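Local atomic coordinates of MAGE domain-containing protein (Xenopus laevis, PDB entry 7DG2), a protein that forms, as the MAGE-family Nse3 component, a complex with Nse1 and Nse4 that belongs to the DNA-associated Smc5/6 machinery and probably helps shape Nse4. Residues Met103-Asn114 and Thr181-Val190; Lys12-Leu20 and Asp34-Glu42. All coordinates share one frame; numbering follows the deposited sequence.

Contact 1 (Met103-Asn114 and Thr181-Val190); sequences MVILSLIFMKGN and TSKMKVLEFV
Val186 drops as a knob among Met103, Leu106, Ser107 and Phe110, where the axes of 103-111 and 183-190 pass 9.8 Å apart at -106°. Packing is tight on the Met103 side: its CG lies over a face of the Phe189 ring, 3.5 Å from the centroid and 16° off the normal, and SD follows over the ring in a Met-aromatic contact. Ser107 OG, 3.3 Å from Val190 CG2, is buried among carbons yet satisfied by Met103 O, which it reaches from the face opposite to Ser107 N. With chi1 at 161°, the Phe110 ring turns one face to the start of helix 183-190: Lys183 CA lies over it and Lys183 CB is 3.6 Å from Phe110 CE1; an alanine here would probably open a gap between Lys183, Val186 and Leu187. The looser side holds Asn114 and Lys183, both partly exposed; Asn114 ND2 and Lys183 NZ, two donors 3.4 Å apart, make no mutual bond and both turn to Asp207. Tyr61 of the Nse4 chain meets Phe189 edge-to-face and packs on Met103. The chemistry implies an interface held by apolar, sulfur and aromatic contacts, with polar pairing at its margin supplied by a third helix.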
loop_
_atom_site.group_PDB
_atom_site.type_symbol
_atom_site.label_atom_id
_atom_site.label_comp_id
_atom_site.label_asym_id
_atom_site.label_seq_id
_atom_site.Cartn_x
_atom_site.Cartn_y
_atom_site.Cartn_z
ATOM N N MET B 103 -0.858 18.662 -2.395
ATOM C CA MET B 103 -1.980 19.457 -2.883
ATOM C C MET B 103 -1.807 20.933 -2.535
ATOM O O MET B 103 -2.173 21.818 -3.319
ATOM C CB MET B 103 -3.288 18.923 -2.301
ATOM C CG MET B 103 -4.502 19.789 -2.614
ATOM S SD MET B 103 -4.898 19.844 -4.373
ATOM C CE MET B 103 -6.276 18.679 -4.443
ATOM N N VAL B 104 -1.250 21.213 -1.362
ATOM C CA VAL B 104 -0.996 22.596 -0.970
ATOM C C VAL B 104 0.013 23.236 -1.917
ATOM O O VAL B 104 -0.144 24.393 -2.330
ATOM C CB VAL B 104 -0.520 22.635 0.493
ATOM C CG1 VAL B 104 0.017 24.010 0.849
ATOM C CG2 VAL B 104 -1.655 22.244 1.417
ATOM N N ILE B 105 1.047 22.482 -2.296
ATOM C CA ILE B 105 2.058 22.992 -3.224
ATOM C C ILE B 105 1.466 23.174 -4.621
ATOM O O ILE B 105 1.675 24.206 -5.276
ATOM C CB ILE B 105 3.282 22.054 -3.242
ATOM C CG1 ILE B 105 3.965 22.044 -1.875
ATOM C CG2 ILE B 105 4.264 22.461 -4.333
ATOM C CD1 ILE B 105 5.057 20.973 -1.764
ATOM N N LEU B 106 0.723 22.174 -5.109
ATOM C CA LEU B 106 0.076 22.325 -6.412
ATOM C C LEU B 106 -0.854 23.531 -6.421
ATOM O O LEU B 106 -0.998 24.208 -7.445
ATOM C CB LEU B 106 -0.719 21.063 -6.769
ATOM C CG LEU B 106 0.082 19.777 -7.034
ATOM C CD1 LEU B 106 -0.874 18.599 -7.218
ATOM C CD2 LEU B 106 0.952 19.924 -8.269
ATOM N N SER B 107 -1.525 23.777 -5.296
ATOM C CA SER B 107 -2.449 24.901 -5.197
ATOM C C SER B 107 -1.722 26.220 -5.400
ATOM O O SER B 107 -2.160 27.060 -6.193
ATOM C CB SER B 107 -3.160 24.889 -3.843
ATOM O OG SER B 107 -4.044 23.777 -3.729
ATOM N N LEU B 108 -0.605 26.416 -4.695
ATOM C CA LEU B 108 0.132 27.672 -4.825
ATOM C C LEU B 108 0.600 27.873 -6.259
ATOM O O LEU B 108 0.432 28.954 -6.838
ATOM C CB LEU B 108 1.317 27.693 -3.856
ATOM C CG LEU B 108 2.140 28.993 -3.918
ATOM C CD1 LEU B 108 1.289 30.164 -3.469
ATOM C CD2 LEU B 108 3.430 28.907 -3.093
ATOM N N ILE B 109 1.157 26.825 -6.858
ATOM C CA ILE B 109 1.666 26.923 -8.221
ATOM C C ILE B 109 0.556 27.338 -9.174
ATOM O O ILE B 109 0.694 28.296 -9.939
ATOM C CB ILE B 109 2.296 25.587 -8.646
ATOM C CG1 ILE B 109 3.529 25.268 -7.800
ATOM C CG2 ILE B 109 2.596 25.594 -10.149
ATOM C CD1 ILE B 109 4.041 23.849 -8.026
ATOM N N PHE B 110 -0.568 26.624 -9.139
ATOM C CA PHE B 110 -1.661 26.918 -10.055
ATOM C C PHE B 110 -2.257 28.298 -9.791
ATOM O O PHE B 110 -2.497 29.068 -10.729
ATOM C CB PHE B 110 -2.729 25.822 -9.939
ATOM C CG PHE B 110 -4.072 26.222 -10.483
ATOM C CD1 PHE B 110 -4.244 26.469 -11.836
ATOM C CD2 PHE B 110 -5.164 26.353 -9.632
ATOM C CE1 PHE B 110 -5.491 26.849 -12.343
ATOM C CE2 PHE B 110 -6.410 26.727 -10.126
ATOM C CZ PHE B 110 -6.569 26.974 -11.489
ATOM N N MET B 111 -2.501 28.633 -8.520
ATOM C CA MET B 111 -3.204 29.875 -8.210
ATOM C C MET B 111 -2.364 31.099 -8.547
ATOM O O MET B 111 -2.928 32.169 -8.808
ATOM C CB MET B 111 -3.621 29.897 -6.736
ATOM C CG MET B 111 -4.700 28.850 -6.350
ATOM S SD MET B 111 -6.242 28.976 -7.291
ATOM C CE MET B 111 -7.010 30.392 -6.491
ATOM N N LYS B 112 -1.039 30.945 -8.581
ATOM C CA LYS B 112 -0.103 32.001 -8.943
ATOM C C LYS B 112 0.306 31.950 -10.407
ATOM O O LYS B 112 1.368 32.469 -10.760
ATOM C CB LYS B 112 1.146 31.923 -8.058
ATOM C CG LYS B 112 0.911 32.316 -6.624
ATOM C CD LYS B 112 0.447 33.759 -6.546
ATOM C CE LYS B 112 0.536 34.297 -5.132
ATOM N NZ LYS B 112 0.157 35.736 -5.095
ATOM N N GLY B 113 -0.497 31.335 -11.268
ATOM C CA GLY B 113 -0.232 31.379 -12.693
ATOM C C GLY B 113 0.613 30.253 -13.244
ATOM O O GLY B 113 1.259 30.439 -14.281
ATOM N N ASN B 114 0.645 29.100 -12.574
ATOM C CA ASN B 114 1.220 27.828 -13.033
ATOM C C ASN B 114 2.737 27.759 -12.897
ATOM O O ASN B 114 3.359 26.838 -13.447
ATOM C CB ASN B 114 0.785 27.508 -14.465
ATOM C CG ASN B 114 -0.726 27.393 -14.586
ATOM O OD1 ASN B 114 -1.350 26.593 -13.890
ATOM N ND2 ASN B 114 -1.322 28.225 -15.428
ATOM N N THR B 181 -4.902 14.735 -11.345
ATOM C CA THR B 181 -5.862 15.764 -10.934
ATOM C C THR B 181 -6.019 16.736 -12.104
ATOM O O THR B 181 -5.706 16.419 -13.256
ATOM C CB THR B 181 -5.431 16.404 -9.592
ATOM O OG1 THR B 181 -6.503 17.199 -9.059
ATOM C CG2 THR B 181 -4.174 17.271 -9.730
ATOM N N SER B 182 -6.563 17.920 -11.837
ATOM C CA SER B 182 -6.781 18.898 -12.889
ATOM C C SER B 182 -6.753 20.280 -12.261
ATOM O O SER B 182 -6.898 20.434 -11.050
ATOM C CB SER B 182 -8.119 18.680 -13.602
ATOM O OG SER B 182 -9.207 19.100 -12.785
ATOM N N LYS B 183 -6.589 21.296 -13.105
ATOM C CA LYS B 183 -6.644 22.656 -12.581
ATOM C C LYS B 183 -7.987 22.944 -11.917
ATOM O O LYS B 183 -8.033 23.567 -10.850
ATOM C CB LYS B 183 -6.370 23.661 -13.699
ATOM C CG LYS B 183 -4.922 23.682 -14.174
ATOM C CD LYS B 183 -4.769 24.690 -15.303
ATOM C CE LYS B 183 -3.326 24.829 -15.740
ATOM N NZ LYS B 183 -3.212 25.793 -16.896
ATOM N N MET B 184 -9.095 22.487 -12.520
ATOM C CA MET B 184 -10.405 22.781 -11.941
ATOM C C MET B 184 -10.594 22.056 -10.617
ATOM O O MET B 184 -11.143 22.623 -9.667
ATOM C CB MET B 184 -11.521 22.418 -12.926
ATOM C CG MET B 184 -12.910 22.846 -12.472
ATOM S SD MET B 184 -13.031 24.639 -12.277
ATOM C CE MET B 184 -13.171 25.157 -13.993
ATOM N N LYS B 185 -10.132 20.803 -10.525
ATOM C CA LYS B 185 -10.212 20.097 -9.252
ATOM C C LYS B 185 -9.401 20.803 -8.169
ATOM O O LYS B 185 -9.855 20.917 -7.028
ATOM C CB LYS B 185 -9.727 18.651 -9.418
ATOM C CG LYS B 185 -10.657 17.750 -10.209
ATOM C CD LYS B 185 -11.914 17.411 -9.424
ATOM C CE LYS B 185 -12.678 16.263 -10.095
ATOM N NZ LYS B 185 -14.031 16.051 -9.509
ATOM N N VAL B 186 -8.194 21.279 -8.502
ATOM C CA VAL B 186 -7.390 21.974 -7.499
ATOM C C VAL B 186 -8.058 23.294 -7.105
ATOM O O VAL B 186 -8.080 23.672 -5.926
ATOM C CB VAL B 186 -5.955 22.180 -8.014
ATOM C CG1 VAL B 186 -5.177 23.083 -7.062
ATOM C CG2 VAL B 186 -5.244 20.821 -8.149
ATOM N N LEU B 187 -8.637 23.997 -8.084
ATOM C CA LEU B 187 -9.386 25.211 -7.782
ATOM C C LEU B 187 -10.557 24.916 -6.854
ATOM O O LEU B 187 -10.876 25.714 -5.962
ATOM C CB LEU B 187 -9.879 25.857 -9.075
ATOM C CG LEU B 187 -10.717 27.127 -8.874
ATOM C CD1 LEU B 187 -9.919 28.160 -8.074
ATOM C CD2 LEU B 187 -11.125 27.699 -10.230
ATOM N N GLU B 188 -11.211 23.771 -7.054
ATOM C CA GLU B 188 -12.316 23.390 -6.184
ATOM C C GLU B 188 -11.837 23.108 -4.767
ATOM O O GLU B 188 -12.526 23.438 -3.799
ATOM C CB GLU B 188 -13.046 22.181 -6.773
ATOM C CG GLU B 188 -13.876 22.553 -7.984
ATOM C CD GLU B 188 -14.460 21.366 -8.734
ATOM O OE1 GLU B 188 -14.245 20.203 -8.330
ATOM O OE2 GLU B 188 -15.148 21.616 -9.746
ATOM N N PHE B 189 -10.655 22.502 -4.627
ATOM C CA PHE B 189 -10.069 22.292 -3.312
ATOM C C PHE B 189 -9.735 23.619 -2.643
ATOM O O PHE B 189 -10.089 23.849 -1.484
ATOM C CB PHE B 189 -8.813 21.425 -3.443
ATOM C CG PHE B 189 -8.009 21.332 -2.184
ATOM C CD1 PHE B 189 -8.303 20.366 -1.231
ATOM C CD2 PHE B 189 -6.954 22.207 -1.950
ATOM C CE1 PHE B 189 -7.557 20.277 -0.064
ATOM C CE2 PHE B 189 -6.214 22.127 -0.788
ATOM C CZ PHE B 189 -6.516 21.159 0.157
ATOM N N VAL B 190 -9.039 24.499 -3.366
ATOM C CA VAL B 190 -8.668 25.799 -2.807
ATOM C C VAL B 190 -9.916 26.557 -2.367
ATOM O O VAL B 190 -9.979 27.099 -1.253
ATOM C CB VAL B 190 -7.849 26.594 -3.838
ATOM C CG1 VAL B 190 -7.594 28.015 -3.348
ATOM C CG2 VAL B 190 -6.537 25.875 -4.114
#

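Contact 2 (Lys12-Leu20 and Asp34-Glu42); sequences KVGEVVQYL and DIVRSVIKE
Lys12 curls back, chi2 at -55° and chi3 at -69°, and this bend delivers NZ to Val39 O, 2.7 Å away and nearly in line with the carbonyl bond (C=O...N angle 168°). Tyr19, its CG anti to the backbone N, sends its ring across to the other helix as a knob among Asp34, Ile35, Ser38 and Val39. Val39 CG2 lies over one ring face, 3.7 Å from the centroid, a CH-pi contact, while Ile35 CG1 approaches Tyr19 CE2 at 3.8 Å. Val39's other methyl, CG1, packs 3.6 Å from Val16 CG2 and also meets Glu15 CB. Water 2, at the ring's edge and in its plane, bonds to Tyr19 OH and also to Ser38 OG. Water 1 donates to both Glu15 OE1 and Val39 O; with the Lys12-Glu15 salt bridge, whose hydrogen bond is weak, it closes a polar cluster, which would probably favour a charged lysine. Ile40 N and Lys41 N bond five residues back, to Ile35 O and Val36 O, marking the last turn as pi-type. Met90 of the Nse1 chain packs on Tyr19. Helices 6-23, 32-40 and 47-62 with antiparallel strands 30-31, 75-80 and 64-70 are consistent with a MAGE winged helix.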
loop_
_atom_site.group_PDB
_atom_site.type_symbol
_atom_site.label_atom_id
_atom_site.label_comp_id
_atom_site.label_asym_id
_atom_site.label_seq_id
_atom_site.Cartn_x
_atom_site.Cartn_y
_atom_site.Cartn_z
ATOM N N LYS B 12 2.714 -14.328 -20.772
ATOM C CA LYS B 12 3.412 -13.046 -20.844
ATOM C C LYS B 12 2.506 -11.904 -20.423
ATOM O O LYS B 12 2.967 -10.938 -19.807
ATOM C CB LYS B 12 3.915 -12.760 -22.261
ATOM C CG LYS B 12 4.815 -13.794 -22.837
ATOM C CD LYS B 12 5.979 -14.034 -21.938
ATOM C CE LYS B 12 6.904 -12.868 -21.900
ATOM N NZ LYS B 12 8.130 -13.287 -21.198
ATOM N N VAL B 13 1.223 -11.960 -20.810
ATOM C CA VAL B 13 0.297 -10.900 -20.420
ATOM C C VAL B 13 0.219 -10.803 -18.904
ATOM O O VAL B 13 0.280 -9.710 -18.332
ATOM C CB VAL B 13 -1.095 -11.132 -21.035
ATOM C CG1 VAL B 13 -2.111 -10.167 -20.438
ATOM C CG2 VAL B 13 -1.023 -10.938 -22.563
ATOM N N GLY B 14 0.065 -11.947 -18.233
ATOM C CA GLY B 14 0.029 -11.938 -16.778
ATOM C C GLY B 14 1.297 -11.372 -16.165
ATOM O O GLY B 14 1.246 -10.633 -15.178
ATOM N N GLU B 15 2.452 -11.707 -16.744
ATOM C CA GLU B 15 3.711 -11.174 -16.232
ATOM C C GLU B 15 3.778 -9.661 -16.391
ATOM O O GLU B 15 4.304 -8.958 -15.520
ATOM C CB GLU B 15 4.886 -11.858 -16.942
ATOM C CG GLU B 15 4.976 -13.329 -16.581
ATOM C CD GLU B 15 5.866 -14.155 -17.504
ATOM O OE1 GLU B 15 6.417 -13.618 -18.482
ATOM O OE2 GLU B 15 5.998 -15.371 -17.245
ATOM N N VAL B 16 3.286 -9.139 -17.515
ATOM C CA VAL B 16 3.297 -7.691 -17.702
ATOM C C VAL B 16 2.404 -7.011 -16.669
ATOM O O VAL B 16 2.743 -5.946 -16.141
ATOM C CB VAL B 16 2.873 -7.330 -19.138
ATOM C CG1 VAL B 16 2.644 -5.839 -19.242
ATOM C CG2 VAL B 16 3.966 -7.784 -20.128
ATOM N N VAL B 17 1.228 -7.591 -16.394
ATOM C CA VAL B 17 0.353 -7.026 -15.365
ATOM C C VAL B 17 1.071 -7.012 -14.023
ATOM O O VAL B 17 1.065 -6.007 -13.308
ATOM C CB VAL B 17 -0.973 -7.803 -15.285
ATOM C CG1 VAL B 17 -1.822 -7.318 -14.097
ATOM C CG2 VAL B 17 -1.744 -7.665 -16.591
ATOM N N GLN B 18 1.714 -8.127 -13.671
ATOM C CA GLN B 18 2.453 -8.169 -12.408
ATOM C C GLN B 18 3.523 -7.091 -12.370
ATOM O O GLN B 18 3.706 -6.418 -11.348
ATOM C CB GLN B 18 3.111 -9.531 -12.211
ATOM C CG GLN B 18 2.180 -10.679 -11.975
ATOM C CD GLN B 18 2.962 -11.950 -11.728
ATOM O OE1 GLN B 18 3.161 -12.755 -12.645
ATOM N NE2 GLN B 18 3.444 -12.126 -10.489
ATOM N N TYR B 19 4.256 -6.938 -13.474
ATOM C CA TYR B 19 5.325 -5.953 -13.537
ATOM C C TYR B 19 4.775 -4.545 -13.373
ATOM O O TYR B 19 5.347 -3.728 -12.643
ATOM C CB TYR B 19 6.046 -6.114 -14.881
ATOM C CG TYR B 19 7.212 -5.207 -15.131
ATOM C CD1 TYR B 19 8.478 -5.540 -14.674
ATOM C CD2 TYR B 19 7.068 -4.050 -15.880
ATOM C CE1 TYR B 19 9.557 -4.735 -14.946
ATOM C CE2 TYR B 19 8.143 -3.236 -16.140
ATOM C CZ TYR B 19 9.382 -3.579 -15.671
ATOM O OH TYR B 19 10.471 -2.773 -15.928
ATOM N N LEU B 20 3.654 -4.240 -14.040
ATOM C CA LEU B 20 3.074 -2.903 -13.911
ATOM C C LEU B 20 2.682 -2.597 -12.465
ATOM O O LEU B 20 2.943 -1.497 -11.953
ATOM C CB LEU B 20 1.866 -2.782 -14.843
ATOM C CG LEU B 20 2.302 -2.658 -16.306
ATOM C CD1 LEU B 20 1.108 -2.871 -17.216
ATOM C CD2 LEU B 20 2.920 -1.278 -16.556
ATOM N N ASP B 34 11.184 -0.549 -20.958
ATOM C CA ASP B 34 11.535 -1.505 -19.908
ATOM C C ASP B 34 10.531 -2.649 -19.838
ATOM O O ASP B 34 10.916 -3.797 -19.617
ATOM C CB ASP B 34 11.625 -0.818 -18.544
ATOM C CG ASP B 34 12.850 0.075 -18.399
ATOM O OD1 ASP B 34 13.881 -0.194 -19.052
ATOM O OD2 ASP B 34 12.783 1.044 -17.610
ATOM N N ILE B 35 9.233 -2.369 -20.020
ATOM C CA ILE B 35 8.273 -3.462 -20.141
ATOM C C ILE B 35 8.692 -4.416 -21.249
ATOM O O ILE B 35 8.692 -5.644 -21.081
ATOM C CB ILE B 35 6.859 -2.915 -20.409
ATOM C CG1 ILE B 35 6.433 -1.958 -19.300
ATOM C CG2 ILE B 35 5.877 -4.086 -20.540
ATOM C CD1 ILE B 35 5.127 -1.220 -19.657
ATOM N N VAL B 36 9.020 -3.866 -22.417
ATOM C CA VAL B 36 9.306 -4.725 -23.563
ATOM C C VAL B 36 10.596 -5.514 -23.349
ATOM O O VAL B 36 10.652 -6.722 -23.610
ATOM C CB VAL B 36 9.352 -3.878 -24.842
ATOM C CG1 VAL B 36 9.733 -4.753 -26.041
ATOM C CG2 VAL B 36 7.976 -3.221 -25.054
ATOM N N ARG B 37 11.633 -4.851 -22.843
ATOM C CA ARG B 37 12.948 -5.478 -22.697
ATOM C C ARG B 37 12.975 -6.475 -21.546
ATOM O O ARG B 37 13.455 -7.605 -21.703
ATOM C CB ARG B 37 14.012 -4.391 -22.492
ATOM C CG ARG B 37 15.385 -4.872 -22.020
ATOM C CD ARG B 37 16.367 -3.703 -22.110
ATOM N NE ARG B 37 16.841 -3.162 -20.835
ATOM C CZ ARG B 37 16.085 -2.610 -19.881
ATOM N NH1 ARG B 37 16.663 -2.132 -18.787
ATOM N NH2 ARG B 37 14.764 -2.550 -19.982
ATOM N N SER B 38 12.448 -6.083 -20.387
ATOM C CA SER B 38 12.586 -6.880 -19.175
ATOM C C SER B 38 11.546 -7.969 -19.042
ATOM O O SER B 38 11.798 -8.966 -18.356
ATOM C CB SER B 38 12.519 -5.985 -17.933
ATOM O OG SER B 38 13.645 -5.123 -17.880
ATOM N N VAL B 39 10.358 -7.797 -19.622
ATOM C CA VAL B 39 9.289 -8.773 -19.489
ATOM C C VAL B 39 8.965 -9.453 -20.819
ATOM O O VAL B 39 8.880 -10.680 -20.891
ATOM C CB VAL B 39 8.027 -8.121 -18.878
ATOM C CG1 VAL B 39 6.974 -9.172 -18.615
ATOM C CG2 VAL B 39 8.394 -7.400 -17.599
ATOM N N ILE B 40 8.712 -8.671 -21.870
ATOM C CA ILE B 40 8.155 -9.282 -23.075
ATOM C C ILE B 40 9.213 -10.082 -23.828
ATOM O O ILE B 40 8.908 -11.138 -24.404
ATOM C CB ILE B 40 7.484 -8.189 -23.931
ATOM C CG1 ILE B 40 6.279 -7.651 -23.127
ATOM C CG2 ILE B 40 7.031 -8.744 -25.283
ATOM C CD1 ILE B 40 5.414 -6.632 -23.860
ATOM N N LYS B 41 10.464 -9.623 -23.801
ATOM C CA LYS B 41 11.616 -10.396 -24.257
ATOM C C LYS B 41 11.424 -10.910 -25.682
ATOM O O LYS B 41 11.258 -10.105 -26.604
ATOM C CB LYS B 41 11.899 -11.530 -23.272
ATOM C CG LYS B 41 12.407 -11.033 -21.916
ATOM C CD LYS B 41 12.322 -12.143 -20.864
ATOM C CE LYS B 41 13.020 -11.744 -19.580
ATOM N NZ LYS B 41 13.017 -12.874 -18.605
ATOM N N GLU B 42 11.442 -12.232 -25.888
ATOM C CA GLU B 42 11.416 -12.734 -27.263
ATOM C C GLU B 42 10.043 -12.633 -27.924
ATOM O O GLU B 42 9.907 -13.012 -29.094
ATOM C CB GLU B 42 11.921 -14.182 -27.303
ATOM C CG GLU B 42 10.949 -15.209 -26.752
ATOM C CD GLU B 42 11.130 -15.491 -25.265
ATOM O OE1 GLU B 42 11.509 -14.576 -24.502
ATOM O OE2 GLU B 42 10.871 -16.642 -24.857
HETATM O O HOH W 1 8.933 -12.359 -18.421
HETATM O O HOH W 2 12.875 -3.525 -15.176
#

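Overall arrangement
Contacts 1 and 2 lie on opposite sides of the chain's centre, their centres 36 Å apart and their nearest atoms about 18 Å apart, so neither touches the other. They are also in series: contact 2 closes before contact 1 opens along the sequence. Contact 2 is local, with 13 residues between its segments, whereas contact 1 spans 66, including strands 116-117, 156-160 and 169-173, which form one sheet; strands 30-31, 64-70 and 75-80 form another, whose strand 30-31 touches contact 2. This separation agrees with the tandem winged helices of MAGE proteins. The two contacts also lie near different partners, Nse4 at contact 1 and Nse1 at contact 2.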